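Local coordinates for protein Rv1364c/MT1410 (PDB 3KE6), which probably acts in sigma-factor regulation, joining a manganese-binding PP2C-type phosphatase (RsbU) domain to an RsbW-like anti-sigma-factor kinase domain, at residues S303-N308 against L358-A363. Sequence-based numbering, arbitrary orientation.
Sequences SEFVEN and LAMAEA
Glu304, Phe305, Met360 and Ala361 join two nearly antiparallel helical segments, 303-308 and 358-362, whose axes approach to 11.0 Å and run at 161° to each other, with Glu304 and Ala361 in register. Both belong to the histidine kinase-like ATPase fold of the RsbW domain, an alpha/beta sandwich whose helices lie over a beta sheet. The SEFVEN sequence of 303-308, on helix 292-312, resembles the glutamate- and asparagine-bearing N-box helix that in relatives contributes to the ATP site; this contact itself is apolar. At such an axis separation the backbones stay apart, and side chains bridge the gap. Met360 supplies the bridge from its side: with CG anti to its backbone N (chi1 -173°), CG and SD run on toward helix 292-312, and the bends at chi2 and chi3 turn CE toward Phe305. Its SD lies 3.7 Å from Glu304 CB, so the aliphatic base of the glutamate, rather than its carboxylate, makes the contact. The terminal CE touches both residues, 3.9 Å from Glu304 CB and from Phe305 CE1. Ala361 packs against Ala368 of strand 367-373, placing the short helix on the sheet. Across the contact, the far end of the Phe305 ring meets Met360 and Ala361 obliquely, and Ala361 CB sits 3.9 Å from Phe305 CZ and 4.1 Å from Phe305 CE1.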
# COMPACT_ATOMS: atom_id res chain seq x y z
N SER A 303 17.84 16.24 -8.28
CA SER A 303 18.16 17.47 -8.96
C SER A 303 19.43 18.07 -8.36
O SER A 303 20.31 18.53 -9.07
CB SER A 303 16.98 18.45 -8.82
OG SER A 303 17.22 19.66 -9.53
N GLU A 304 19.56 18.02 -7.04
CA GLU A 304 20.73 18.62 -6.41
C GLU A 304 21.99 17.80 -6.68
O GLU A 304 23.08 18.37 -6.89
CB GLU A 304 20.49 18.87 -4.91
CG GLU A 304 19.72 20.18 -4.61
CD GLU A 304 20.41 21.45 -5.14
OE1 GLU A 304 21.38 21.93 -4.49
OE2 GLU A 304 19.97 22.00 -6.19
N PHE A 305 21.84 16.48 -6.74
CA PHE A 305 22.96 15.61 -7.09
C PHE A 305 23.46 15.93 -8.49
O PHE A 305 24.65 15.97 -8.73
CB PHE A 305 22.55 14.14 -7.08
CG PHE A 305 22.28 13.57 -5.72
CD1 PHE A 305 22.75 14.16 -4.57
CD2 PHE A 305 21.55 12.37 -5.60
CE1 PHE A 305 22.49 13.59 -3.33
CE2 PHE A 305 21.28 11.79 -4.36
CZ PHE A 305 21.76 12.40 -3.22
N VAL A 306 22.54 16.13 -9.42
CA VAL A 306 22.92 16.43 -10.79
C VAL A 306 23.59 17.78 -10.83
O VAL A 306 24.66 17.89 -11.41
CB VAL A 306 21.74 16.40 -11.77
CG1 VAL A 306 22.18 16.92 -13.15
CG2 VAL A 306 21.14 14.98 -11.87
N GLU A 307 22.98 18.79 -10.21
CA GLU A 307 23.56 20.15 -10.19
C GLU A 307 24.96 20.15 -9.54
O GLU A 307 25.89 20.79 -10.07
CB GLU A 307 22.67 21.15 -9.46
CG GLU A 307 21.28 21.36 -10.06
CD GLU A 307 21.19 22.50 -11.08
OE1 GLU A 307 22.19 22.79 -11.78
OE2 GLU A 307 20.08 23.09 -11.21
N ASN A 308 25.12 19.43 -8.44
CA ASN A 308 26.41 19.30 -7.78
C ASN A 308 27.44 18.62 -8.68
O ASN A 308 28.61 18.99 -8.70
CB ASN A 308 26.27 18.51 -6.47
CG ASN A 308 25.55 19.31 -5.36
OD1 ASN A 308 25.54 20.54 -5.35
ND2 ASN A 308 24.97 18.59 -4.40
N LEU A 358 24.99 15.38 1.46
CA LEU A 358 24.55 14.48 2.54
C LEU A 358 23.42 15.07 3.38
O LEU A 358 22.28 14.62 3.28
CB LEU A 358 25.73 14.11 3.46
CG LEU A 358 26.52 12.86 3.08
CD1 LEU A 358 27.77 12.73 3.98
CD2 LEU A 358 25.61 11.62 3.17
N ALA A 359 23.74 16.09 4.19
CA ALA A 359 22.78 16.70 5.12
C ALA A 359 21.51 17.18 4.40
O ALA A 359 20.41 17.17 4.97
CB ALA A 359 23.44 17.86 5.89
N MET A 360 21.69 17.61 3.16
CA MET A 360 20.62 18.02 2.26
C MET A 360 19.69 16.85 2.05
O MET A 360 18.52 16.90 2.40
CB MET A 360 21.22 18.45 0.91
CG MET A 360 20.27 19.08 -0.11
SD MET A 360 19.54 18.03 -1.41
CE MET A 360 20.74 16.72 -1.72
N ALA A 361 20.26 15.78 1.50
CA ALA A 361 19.50 14.63 1.04
C ALA A 361 19.01 13.78 2.21
O ALA A 361 17.87 13.31 2.19
CB ALA A 361 20.33 13.79 0.10
N GLU A 362 19.86 13.60 3.23
CA GLU A 362 19.46 12.83 4.42
C GLU A 362 18.24 13.44 5.09
O GLU A 362 17.43 12.72 5.67
CB GLU A 362 20.62 12.64 5.42
CG GLU A 362 21.44 11.37 5.13
CD GLU A 362 22.74 11.26 5.94
OE1 GLU A 362 22.99 12.10 6.84
OE2 GLU A 362 23.52 10.32 5.66
N ALA A 363 18.09 14.76 4.98
CA ALA A 363 16.93 15.46 5.50
C ALA A 363 15.68 15.40 4.60
O ALA A 363 14.62 15.82 5.05
CB ALA A 363 17.29 16.91 5.79